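Malate dehydrogenase (Pyrococcus horikoshii, PDB 1V9N) catalyses the reversible, NAD-dependent oxidation of (S)-malate to oxaloacetate, working as a homodimer of the LDH2/MDH2 oxidoreductase family. Local coordinates at residues S21-P33 and L60-L74. Numbering follows the deposited sequence.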
# COMPACT_ATOMS: atom_id res chain seq x y z
N SER A 21 27.24 17.22 -12.31
CA SER A 21 27.69 17.81 -13.57
C SER A 21 28.17 16.74 -14.55
O SER A 21 28.03 16.87 -15.75
CB SER A 21 28.82 18.82 -13.32
OG SER A 21 29.95 18.18 -12.75
N PHE A 22 28.75 15.67 -14.01
CA PHE A 22 29.22 14.57 -14.83
C PHE A 22 28.04 13.98 -15.60
O PHE A 22 28.05 13.91 -16.83
CB PHE A 22 29.87 13.50 -13.97
CG PHE A 22 30.11 12.21 -14.70
CD1 PHE A 22 31.04 12.14 -15.73
CD2 PHE A 22 29.36 11.07 -14.39
CE1 PHE A 22 31.22 10.96 -16.44
CE2 PHE A 22 29.54 9.89 -15.10
CZ PHE A 22 30.47 9.83 -16.12
N ILE A 23 27.02 13.55 -14.85
CA ILE A 23 25.82 12.96 -15.45
C ILE A 23 25.26 13.86 -16.54
O ILE A 23 24.91 13.39 -17.62
CB ILE A 23 24.72 12.70 -14.38
CG1 ILE A 23 25.22 11.68 -13.36
CG2 ILE A 23 23.44 12.19 -15.04
CD1 ILE A 23 24.31 11.54 -12.15
N VAL A 24 25.17 15.15 -16.24
CA VAL A 24 24.64 16.12 -17.19
C VAL A 24 25.50 16.21 -18.45
O VAL A 24 24.98 16.38 -19.56
CB VAL A 24 24.51 17.53 -16.54
CG1 VAL A 24 24.12 18.56 -17.60
CG2 VAL A 24 23.44 17.49 -15.45
N ARG A 25 26.82 16.09 -18.29
CA ARG A 25 27.74 16.15 -19.43
C ARG A 25 27.47 14.98 -20.37
O ARG A 25 27.31 15.16 -21.58
CB ARG A 25 29.20 16.06 -18.98
CG ARG A 25 29.83 17.35 -18.52
CD ARG A 25 31.35 17.27 -18.63
NE ARG A 25 31.94 16.31 -17.71
CZ ARG A 25 31.98 16.46 -16.39
NH1 ARG A 25 31.45 17.55 -15.84
NH2 ARG A 25 32.55 15.54 -15.62
N VAL A 26 27.44 13.78 -19.81
CA VAL A 26 27.20 12.57 -20.58
C VAL A 26 25.86 12.62 -21.32
O VAL A 26 25.81 12.38 -22.53
CB VAL A 26 27.21 11.32 -19.66
CG1 VAL A 26 26.85 10.08 -20.46
CG2 VAL A 26 28.57 11.16 -19.01
N LEU A 27 24.80 12.94 -20.59
CA LEU A 27 23.46 12.98 -21.18
C LEU A 27 23.30 14.02 -22.28
O LEU A 27 22.70 13.73 -23.31
CB LEU A 27 22.41 13.19 -20.08
CG LEU A 27 22.33 12.05 -19.05
CD1 LEU A 27 21.28 12.40 -18.01
CD2 LEU A 27 21.97 10.73 -19.74
N THR A 28 23.81 15.23 -22.07
CA THR A 28 23.69 16.26 -23.09
C THR A 28 24.53 15.92 -24.32
O THR A 28 24.16 16.24 -25.43
CB THR A 28 24.08 17.67 -22.56
OG1 THR A 28 25.37 17.62 -21.95
CG2 THR A 28 23.05 18.13 -21.54
N LYS A 29 25.66 15.24 -24.10
CA LYS A 29 26.53 14.82 -25.20
C LYS A 29 25.79 13.80 -26.07
O LYS A 29 26.07 13.68 -27.27
CB LYS A 29 27.81 14.18 -24.64
CG LYS A 29 28.80 13.70 -25.71
CD LYS A 29 29.41 14.87 -26.47
CE LYS A 29 30.40 14.40 -27.52
NZ LYS A 29 30.97 15.54 -28.28
N LEU A 30 24.85 13.08 -25.47
CA LEU A 30 24.07 12.08 -26.19
C LEU A 30 22.80 12.67 -26.82
O LEU A 30 21.99 11.94 -27.39
CB LEU A 30 23.71 10.92 -25.26
CG LEU A 30 24.85 9.98 -24.87
CD1 LEU A 30 24.44 9.13 -23.67
CD2 LEU A 30 25.21 9.10 -26.06
N GLY A 31 22.63 13.98 -26.70
CA GLY A 31 21.47 14.62 -27.29
C GLY A 31 20.29 14.90 -26.38
O GLY A 31 19.26 15.39 -26.84
N VAL A 32 20.43 14.60 -25.09
CA VAL A 32 19.35 14.85 -24.14
C VAL A 32 19.30 16.34 -23.83
O VAL A 32 20.30 16.93 -23.43
CB VAL A 32 19.56 14.08 -22.82
CG1 VAL A 32 18.43 14.40 -21.83
CG2 VAL A 32 19.61 12.58 -23.09
N PRO A 33 18.13 16.98 -24.02
CA PRO A 33 18.01 18.42 -23.72
C PRO A 33 18.53 18.68 -22.32
O PRO A 33 18.27 17.90 -21.39
CB PRO A 33 16.51 18.67 -23.85
CG PRO A 33 16.13 17.71 -24.96
CD PRO A 33 16.87 16.45 -24.57
N LEU A 60 23.51 4.58 -14.71
CA LEU A 60 23.68 5.51 -15.81
C LEU A 60 23.93 4.74 -17.10
O LEU A 60 23.46 5.13 -18.17
CB LEU A 60 24.85 6.46 -15.53
CG LEU A 60 25.08 7.49 -16.63
CD1 LEU A 60 23.90 8.45 -16.69
CD2 LEU A 60 26.38 8.25 -16.34
N LYS A 61 24.65 3.63 -17.00
CA LYS A 61 24.95 2.81 -18.17
C LYS A 61 23.67 2.27 -18.80
O LYS A 61 23.62 2.04 -20.02
CB LYS A 61 25.87 1.65 -17.78
CG LYS A 61 25.24 0.65 -16.84
CD LYS A 61 26.19 -0.52 -16.56
CE LYS A 61 25.52 -1.55 -15.66
NZ LYS A 61 26.41 -2.73 -15.42
N ARG A 62 22.65 2.06 -17.98
CA ARG A 62 21.36 1.55 -18.44
C ARG A 62 20.68 2.58 -19.33
O ARG A 62 20.17 2.25 -20.40
CB ARG A 62 20.46 1.24 -17.24
CG ARG A 62 19.03 0.85 -17.61
CD ARG A 62 18.18 0.55 -16.37
NE ARG A 62 16.91 -0.07 -16.73
CZ ARG A 62 16.11 -0.70 -15.89
NH1 ARG A 62 16.43 -0.80 -14.60
NH2 ARG A 62 14.98 -1.25 -16.33
N TYR A 63 20.68 3.84 -18.89
CA TYR A 63 20.05 4.90 -19.66
C TYR A 63 20.87 5.24 -20.89
O TYR A 63 20.31 5.53 -21.95
CB TYR A 63 19.86 6.15 -18.79
CG TYR A 63 19.08 5.86 -17.52
CD1 TYR A 63 17.93 5.08 -17.55
CD2 TYR A 63 19.50 6.36 -16.29
CE1 TYR A 63 17.21 4.80 -16.38
CE2 TYR A 63 18.80 6.09 -15.12
CZ TYR A 63 17.65 5.32 -15.18
OH TYR A 63 16.95 5.06 -14.02
N VAL A 64 22.19 5.20 -20.76
CA VAL A 64 23.08 5.48 -21.89
C VAL A 64 22.81 4.47 -23.01
O VAL A 64 22.60 4.85 -24.15
CB VAL A 64 24.58 5.37 -21.48
CG1 VAL A 64 25.46 5.32 -22.73
CG2 VAL A 64 24.97 6.55 -20.61
N ASP A 65 22.81 3.19 -22.67
CA ASP A 65 22.55 2.15 -23.67
C ASP A 65 21.18 2.32 -24.30
O ASP A 65 21.01 2.11 -25.50
CB ASP A 65 22.66 0.76 -23.04
CG ASP A 65 24.08 0.40 -22.64
OD1 ASP A 65 25.03 0.96 -23.25
OD2 ASP A 65 24.25 -0.44 -21.74
N GLY A 66 20.19 2.70 -23.50
CA GLY A 66 18.85 2.88 -24.02
C GLY A 66 18.79 4.04 -25.00
O GLY A 66 18.07 3.99 -25.99
N ILE A 67 19.56 5.09 -24.72
CA ILE A 67 19.58 6.25 -25.60
C ILE A 67 20.26 5.90 -26.92
O ILE A 67 19.76 6.22 -28.00
CB ILE A 67 20.34 7.42 -24.92
CG1 ILE A 67 19.46 8.01 -23.81
CG2 ILE A 67 20.72 8.47 -25.96
CD1 ILE A 67 20.18 9.02 -22.92
N ILE A 68 21.39 5.21 -26.83
CA ILE A 68 22.13 4.80 -28.01
C ILE A 68 21.36 3.79 -28.87
O ILE A 68 21.43 3.83 -30.10
CB ILE A 68 23.50 4.21 -27.59
CG1 ILE A 68 24.39 5.33 -27.06
CG2 ILE A 68 24.15 3.47 -28.76
CD1 ILE A 68 25.73 4.86 -26.49
N SER A 69 20.59 2.91 -28.23
CA SER A 69 19.83 1.92 -28.99
C SER A 69 18.47 2.41 -29.48
O SER A 69 17.78 1.70 -30.21
CB SER A 69 19.62 0.66 -28.15
OG SER A 69 18.61 0.88 -27.19
N GLY A 70 18.09 3.62 -29.09
CA GLY A 70 16.80 4.14 -29.51
C GLY A 70 15.67 3.64 -28.62
O GLY A 70 14.49 3.84 -28.92
N GLY A 71 16.04 2.98 -27.52
CA GLY A 71 15.05 2.47 -26.59
C GLY A 71 14.50 3.58 -25.71
O GLY A 71 13.50 3.41 -25.01
N VAL A 72 15.17 4.73 -25.74
CA VAL A 72 14.76 5.91 -24.98
C VAL A 72 14.61 7.06 -25.98
O VAL A 72 15.55 7.38 -26.70
CB VAL A 72 15.82 6.29 -23.91
CG1 VAL A 72 15.44 7.61 -23.25
CG2 VAL A 72 15.92 5.20 -22.86
N ASN A 73 13.44 7.67 -26.02
CA ASN A 73 13.16 8.77 -26.93
C ASN A 73 13.79 10.06 -26.38
O ASN A 73 13.51 10.44 -25.24
CB ASN A 73 11.65 8.95 -27.09
CG ASN A 73 11.27 9.91 -28.21
OD1 ASN A 73 12.03 10.82 -28.56
ND2 ASN A 73 10.07 9.73 -28.76
N LEU A 74 14.62 10.72 -27.18
CA LEU A 74 15.28 11.95 -26.75
C LEU A 74 14.32 13.14 -26.69
O LEU A 74 14.49 14.03 -25.85
CB LEU A 74 16.44 12.29 -27.69
CG LEU A 74 17.68 11.39 -27.61
CD1 LEU A 74 18.68 11.79 -28.67
CD2 LEU A 74 18.30 11.50 -26.24
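L60, V64 and I67 pack against F22, V26, L27 and L30 where helices 16-29 and 60-69 run side by side, a worked example of near-parallel helix packing within the helical part of this LDH2/MDH2-family subunit. The axes of 21-29 and 60-69 differ by 12° in direction and come within 11.0 Å at their closest, and the CA atoms pair in register, I23 with L60, L27 with V64 and L30 with I67.

Apolar contacts carry the union. L60 extends with CG anti to its backbone N (chi1 -179°) and its two methyls part company: CD2 lies 3.8 Å from CE2 of F22, while CD1 turns to CG2 of I23. One turn on, CG2 of V64 touches both CG1 of V26 and CD1 of L30, 4.0 Å from each. L30 splits its methyls too, CD1 on V64 and CD2 on CG1 of I68. I67 also divides its branches, CG2 meeting CB of L30 and CD1 resting against both CD2 of L27 and CG2 of V32, the latter 3.6 Å away. Cutting I67 back to an alanine is likely to leave a gap beside L27 CD2 and V32 CG2 and to take the methyl neighbour from L30 CB.

Helices 34-49 and 342-355 extend this core, the former touching I23 and L27, the latter F22 and V26.

Both helices end in Schellman motifs, at G31 and G70, whose positive phi turns the chain. Beyond them L74 folds back: its CD1 lies 3.6 Å from the backbone O of L30, its CD2 reaches CG2 of V32, and its own O rests 3.6 Å from CD of P33.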